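Local coordinates for protein GH5 (Bacteroidetes bacterium AC2a, PDB 4YHE) that probably hydrolyses the beta-glucosidic bonds of cellulose and related beta-glucans, as a family 5 glycoside hydrolase with a beta/alpha-barrel fold, at residues 16-21 / 56-61; 97-102 / 158-163. All coordinates share one frame; numbering follows the deposited sequence.

From the N terminus, the chain lays down strand 16-20, passes through helix 44-53 and returns as strand 57-60, where contact 1 closes the first loop. Helix 78-93 then leads to strand 97-101, and helices 122-127 and 129-149 lead on to the strand that enters 158-163, where contact 2 closes a second loop. The two loops follow in series, neither nested nor crossed: contact 1 joins the first and second strands of the parallel eight-stranded barrel, contact 2 the third and fourth. Strands 57-60 and 97-101 are neighbours in the sheet, so the contacts adjoin. Inside the barrel they meet through a salt bridge, Arg59 NH2 to Glu160 OE2 at 2.8 Å.

Contact 1 (16-21 / 56-61); sequences IGWNLG and RSVRIP
Trp18 pairs with Val58, and Asn19 with Arg59, in parallel strands whose axes approach to 4.6 Å at an angle of 24°. Trp18 O accepts the N-H of Arg59 at 2.9 Å, and Arg59 O takes that of Leu20, also at 2.9 Å; the bond from Trp18 N to Ser57 O is longer and more bent. Beyond the paired part, one water donates to both Leu20 O and Pro61 O. On the inner face the side chains of Asn19 and Arg59 run alongside each other. With CG anti to the backbone N (chi1 176°) and an extended chain, Arg59 carries its guanidinium past the Asn19 amide. Arg59 NH1 gives a nearly straight 2.8 Å bond to Asn19 OD1, which lies in the guanidinium plane although the two groups are turned 75° apart. Asn19 ND2 is held by the carbonyls of Gly294 and Tyr330, which fixes the amide's rotation, while Arg59 NH1 also reaches Glu295. On the outer face Val58 CG2 meets the edge of the Trp18 ring at CE3, 4.2 Å away, and Trp18 NE1 bonds to Asp332. The pair forms the beta1-beta2 junction of a TIM barrel, with Asn19 and Arg59 in its inner polar network.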
loop_
_atom_site.group_PDB
_atom_site.type_symbol
_atom_site.label_atom_id
_atom_site.label_comp_id
_atom_site.label_asym_id
_atom_site.label_seq_id
_atom_site.Cartn_x
_atom_site.Cartn_y
_atom_site.Cartn_z
ATOM N N ILE A 16 6.112 9.044 6.133
ATOM C CA ILE A 16 4.888 8.377 6.532
ATOM C C ILE A 16 3.734 9.044 5.737
ATOM O O ILE A 16 3.565 10.257 5.725
ATOM C CB ILE A 16 4.641 8.408 8.056
ATOM C CG1 ILE A 16 5.776 7.703 8.791
ATOM C CG2 ILE A 16 3.276 7.819 8.415
ATOM C CD1 ILE A 16 5.944 6.225 8.441
ATOM N N GLY A 17 2.984 8.225 5.018
ATOM C CA GLY A 17 1.813 8.659 4.297
ATOM C C GLY A 17 0.550 7.967 4.797
ATOM O O GLY A 17 0.536 7.310 5.867
ATOM N N TRP A 18 -0.533 8.144 4.028
ATOM C CA TRP A 18 -1.872 7.763 4.479
ATOM C C TRP A 18 -2.647 7.274 3.276
ATOM O O TRP A 18 -2.518 7.849 2.169
ATOM C CB TRP A 18 -2.525 8.986 5.102
ATOM C CG TRP A 18 -3.883 8.865 5.706
ATOM C CD1 TRP A 18 -4.179 8.602 6.987
ATOM C CD2 TRP A 18 -5.128 9.119 5.051
ATOM N NE1 TRP A 18 -5.544 8.644 7.187
ATOM C CE2 TRP A 18 -6.142 8.982 6.010
ATOM C CE3 TRP A 18 -5.479 9.491 3.757
ATOM C CZ2 TRP A 18 -7.487 9.160 5.703
ATOM C CZ3 TRP A 18 -6.832 9.652 3.457
ATOM C CH2 TRP A 18 -7.800 9.514 4.432
ATOM N N ASN A 19 -3.399 6.185 3.477
ATOM C CA ASN A 19 -4.274 5.631 2.413
ATOM C C ASN A 19 -5.702 6.172 2.542
ATOM O O ASN A 19 -6.326 6.083 3.623
ATOM C CB ASN A 19 -4.388 4.134 2.483
ATOM C CG ASN A 19 -3.208 3.415 1.874
ATOM O OD1 ASN A 19 -3.252 2.991 0.715
ATOM N ND2 ASN A 19 -2.155 3.250 2.665
ATOM N N LEU A 20 -6.226 6.673 1.428
ATOM C CA LEU A 20 -7.640 6.967 1.286
ATOM C C LEU A 20 -8.354 5.636 0.980
ATOM O O LEU A 20 -8.749 5.392 -0.148
ATOM C CB LEU A 20 -7.856 7.991 0.206
ATOM C CG LEU A 20 -9.295 8.512 -0.003
ATOM C CD1 LEU A 20 -9.820 9.345 1.156
ATOM C CD2 LEU A 20 -9.338 9.293 -1.322
ATOM N N GLY A 21 -8.521 4.827 2.026
ATOM C CA GLY A 21 -8.970 3.426 1.898
ATOM C C GLY A 21 -10.472 3.255 1.971
ATOM O O GLY A 21 -11.166 4.071 2.551
ATOM N N ARG A 56 3.592 12.961 4.335
ATOM C CA ARG A 56 4.232 13.416 3.106
ATOM C C ARG A 56 3.657 12.842 1.844
ATOM O O ARG A 56 3.960 13.300 0.738
ATOM C CB ARG A 56 5.727 13.093 3.163
ATOM C CG ARG A 56 6.491 13.894 4.236
ATOM C CD ARG A 56 7.943 13.418 4.300
ATOM N NE ARG A 56 8.757 14.063 5.342
ATOM C CZ ARG A 56 9.654 15.032 5.115
ATOM N NH1 ARG A 56 9.864 15.507 3.888
ATOM N NH2 ARG A 56 10.333 15.551 6.133
ATOM N N SER A 57 2.871 11.785 1.973
ATOM C CA SER A 57 2.357 11.113 0.804
ATOM C C SER A 57 0.934 10.639 1.050
ATOM O O SER A 57 0.476 10.520 2.195
ATOM C CB SER A 57 3.238 9.904 0.477
ATOM O OG SER A 57 3.508 9.128 1.643
ATOM N N VAL A 58 0.269 10.276 -0.034
ATOM C CA VAL A 58 -1.068 9.741 0.069
ATOM C C VAL A 58 -1.241 8.708 -1.016
ATOM O O VAL A 58 -0.849 8.913 -2.162
ATOM C CB VAL A 58 -2.161 10.846 0.003
ATOM C CG1 VAL A 58 -2.058 11.663 -1.297
ATOM C CG2 VAL A 58 -3.559 10.229 0.095
ATOM N N ARG A 59 -1.817 7.570 -0.656
ATOM C CA ARG A 59 -2.143 6.569 -1.650
ATOM C C ARG A 59 -3.664 6.587 -1.840
ATOM O O ARG A 59 -4.445 6.572 -0.871
ATOM C CB ARG A 59 -1.631 5.201 -1.219
ATOM C CG ARG A 59 -1.968 4.006 -2.111
ATOM C CD ARG A 59 -1.103 2.839 -1.608
ATOM N NE ARG A 59 -1.244 1.534 -2.254
ATOM C CZ ARG A 59 -2.079 0.558 -1.888
ATOM N NH1 ARG A 59 -2.959 0.728 -0.920
ATOM N NH2 ARG A 59 -2.042 -0.616 -2.530
ATOM N N ILE A 60 -4.068 6.616 -3.105
ATOM C CA ILE A 60 -5.463 6.667 -3.500
ATOM C C ILE A 60 -5.729 5.375 -4.265
ATOM O O ILE A 60 -5.522 5.325 -5.467
ATOM C CB ILE A 60 -5.753 7.891 -4.356
ATOM C CG1 ILE A 60 -5.495 9.173 -3.544
ATOM C CG2 ILE A 60 -7.200 7.927 -4.806
ATOM C CD1 ILE A 60 -5.339 10.410 -4.405
ATOM N N PRO A 61 -6.067 4.309 -3.552
ATOM C CA PRO A 61 -6.317 3.034 -4.294
ATOM C C PRO A 61 -7.575 3.222 -5.140
ATOM O O PRO A 61 -8.533 3.868 -4.678
ATOM C CB PRO A 61 -6.560 2.018 -3.172
ATOM C CG PRO A 61 -6.883 2.820 -1.944
ATOM C CD PRO A 61 -6.296 4.183 -2.110
HETATM O O HOH W 1 -9.373 5.773 -2.849
#

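Contact 2 (97-102 / 158-163); sequences IVIINI and VFETLN
Asn101 turns its CG between the backbone N and the carbonyl carbon (chi1 76°), whereas Glu160 sets CG anti to its N (chi1 175°) and stays extended; these torsions carry amide and carboxylate side by side into the interior of the TIM barrel. Asn101 ND2 donates a fairly straight 3.0 Å bond to Glu160 OE2. The nitrogen approaches OE2 on its anti side, tilted 35° out of the carboxylate plane. OE2 also receives Arg59, while Tyr292 bonds to OE1; both oxygens are thus gripped, and the nearby arginine would probably help keep this buried carboxylate negatively charged. The Asn101 amide is pinned in turn, its OD1 by Val62 N and its ND2 additionally by His103. Two residues before Asn101, on the same inner face, Ile99 lays CG2 against Glu160 CB at 3.6 Å, and its CG1 packs beside Val158 CB.

The backbones of strands 97-101 and 158-160 run parallel as the third and fourth staves of the barrel. Val158 N bonds to Val98 O at 2.7 Å, Ile100 N to Val158 O, and Glu160 N to Ile100 O. On the outer face the contact between the strands is apolar: Ile100 lies alongside Phe159, bringing CG1 to 3.8 Å from ring atom CD1 and its own CD1 near CE1. Ile146 of helix 129-149 packs on Ile100, and the ring of Trp143 meets that of Phe159. Past the strands the direct bonding stops. Ile102 N is buried without a partner, and a water 2.9 Å from Ile102 O, placed to donate to it though other acceptors compete for its protons, accepts the N-H of Asn163 at 2.8 Å.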
loop_
_atom_site.group_PDB
_atom_site.type_symbol
_atom_site.label_atom_id
_atom_site.label_comp_id
_atom_site.label_asym_id
_atom_site.label_seq_id
_atom_site.Cartn_x
_atom_site.Cartn_y
_atom_site.Cartn_z
ATOM N N ILE A 97 3.002 13.767 -2.126
ATOM C CA ILE A 97 3.338 12.799 -3.156
ATOM C C ILE A 97 2.125 11.858 -3.228
ATOM O O ILE A 97 1.523 11.552 -2.198
ATOM C CB ILE A 97 4.632 12.058 -2.788
ATOM C CG1 ILE A 97 5.811 13.028 -2.915
ATOM C CG2 ILE A 97 4.847 10.847 -3.679
ATOM C CD1 ILE A 97 7.020 12.669 -2.086
ATOM N N VAL A 98 1.796 11.406 -4.417
ATOM C CA VAL A 98 0.525 10.694 -4.651
ATOM C C VAL A 98 0.788 9.388 -5.349
ATOM O O VAL A 98 1.513 9.369 -6.325
ATOM C CB VAL A 98 -0.420 11.537 -5.544
ATOM C CG1 VAL A 98 -1.734 10.791 -5.863
ATOM C CG2 VAL A 98 -0.686 12.886 -4.897
ATOM N N ILE A 99 0.204 8.296 -4.852
ATOM C CA ILE A 99 0.238 7.008 -5.532
ATOM C C ILE A 99 -1.191 6.626 -5.937
ATOM O O ILE A 99 -2.102 6.736 -5.120
ATOM C CB ILE A 99 0.752 5.909 -4.561
ATOM C CG1 ILE A 99 2.107 6.285 -3.990
ATOM C CG2 ILE A 99 0.852 4.551 -5.223
ATOM C CD1 ILE A 99 2.495 5.431 -2.786
ATOM N N ILE A 100 -1.380 6.203 -7.183
ATOM C CA ILE A 100 -2.640 5.586 -7.632
ATOM C C ILE A 100 -2.320 4.222 -8.182
ATOM O O ILE A 100 -1.175 3.954 -8.511
ATOM C CB ILE A 100 -3.367 6.424 -8.694
ATOM C CG1 ILE A 100 -2.478 6.700 -9.939
ATOM C CG2 ILE A 100 -3.808 7.735 -8.060
ATOM C CD1 ILE A 100 -3.240 7.307 -11.098
ATOM N N ASN A 101 -3.328 3.367 -8.305
ATOM C CA ASN A 101 -3.101 1.975 -8.663
ATOM C C ASN A 101 -4.292 1.333 -9.350
ATOM O O ASN A 101 -5.285 2.010 -9.683
ATOM C CB ASN A 101 -2.672 1.174 -7.393
ATOM C CG ASN A 101 -3.820 0.864 -6.448
ATOM O OD1 ASN A 101 -4.952 1.292 -6.656
ATOM N ND2 ASN A 101 -3.518 0.112 -5.376
ATOM N N ILE A 102 -4.170 0.036 -9.580
ATOM C CA ILE A 102 -5.296 -0.844 -9.850
ATOM C C ILE A 102 -5.471 -1.697 -8.581
ATOM O O ILE A 102 -4.559 -2.435 -8.164
ATOM C CB ILE A 102 -5.020 -1.716 -11.080
ATOM C CG1 ILE A 102 -4.898 -0.839 -12.330
ATOM C CG2 ILE A 102 -6.096 -2.759 -11.266
ATOM C CD1 ILE A 102 -4.762 -1.639 -13.613
ATOM N N VAL A 158 3.058 8.958 -8.529
ATOM C CA VAL A 158 3.594 7.599 -8.647
ATOM C C VAL A 158 2.481 6.663 -9.106
ATOM O O VAL A 158 1.347 6.772 -8.634
ATOM C CB VAL A 158 4.104 7.096 -7.277
ATOM C CG1 VAL A 158 4.584 5.643 -7.344
ATOM C CG2 VAL A 158 5.199 7.988 -6.693
ATOM N N PHE A 159 2.784 5.785 -10.047
ATOM C CA PHE A 159 1.855 4.740 -10.436
ATOM C C PHE A 159 2.290 3.434 -9.764
ATOM O O PHE A 159 3.463 3.047 -9.866
ATOM C CB PHE A 159 1.848 4.498 -11.944
ATOM C CG PHE A 159 1.294 5.625 -12.772
ATOM C CD1 PHE A 159 0.607 6.680 -12.214
ATOM C CD2 PHE A 159 1.448 5.595 -14.148
ATOM C CE1 PHE A 159 0.113 7.694 -13.009
ATOM C CE2 PHE A 159 0.948 6.602 -14.962
ATOM C CZ PHE A 159 0.279 7.656 -14.387
ATOM N N GLU A 160 1.347 2.755 -9.113
ATOM C CA GLU A 160 1.572 1.436 -8.548
ATOM C C GLU A 160 0.780 0.444 -9.404
ATOM O O GLU A 160 -0.430 0.597 -9.559
ATOM C CB GLU A 160 1.130 1.436 -7.104
ATOM C CG GLU A 160 1.184 0.097 -6.391
ATOM C CD GLU A 160 0.562 0.214 -5.010
ATOM O OE1 GLU A 160 1.177 0.841 -4.096
ATOM O OE2 GLU A 160 -0.574 -0.290 -4.873
ATOM N N THR A 161 1.473 -0.533 -9.980
ATOM C CA THR A 161 0.928 -1.315 -11.088
ATOM C C THR A 161 -0.320 -2.111 -10.752
ATOM O O THR A 161 -1.243 -2.201 -11.580
ATOM C CB THR A 161 1.963 -2.299 -11.668
ATOM O OG1 THR A 161 2.535 -3.108 -10.637
ATOM C CG2 THR A 161 3.065 -1.548 -12.350
ATOM N N LEU A 162 -0.286 -2.737 -9.580
ATOM C CA LEU A 162 -1.266 -3.705 -9.113
ATOM C C LEU A 162 -1.268 -3.633 -7.593
ATOM O O LEU A 162 -0.377 -3.025 -7.002
ATOM C CB LEU A 162 -0.847 -5.119 -9.500
ATOM C CG LEU A 162 -0.538 -5.352 -10.971
ATOM C CD1 LEU A 162 0.112 -6.710 -11.160
ATOM C CD2 LEU A 162 -1.846 -5.303 -11.727
ATOM N N ASN A 163 -2.250 -4.270 -6.981
ATOM C CA ASN A 163 -2.360 -4.335 -5.539
ATOM C C ASN A 163 -1.884 -5.676 -4.936
ATOM O O ASN A 163 -0.664 -5.916 -4.837
ATOM C CB ASN A 163 -3.771 -3.959 -5.108
ATOM C CG ASN A 163 -3.904 -3.830 -3.609
ATOM O OD1 ASN A 163 -3.016 -3.256 -2.941
ATOM N ND2 ASN A 163 -4.977 -4.411 -3.050
HETATM O O HOH W 2 -4.540 -5.343 -8.116
#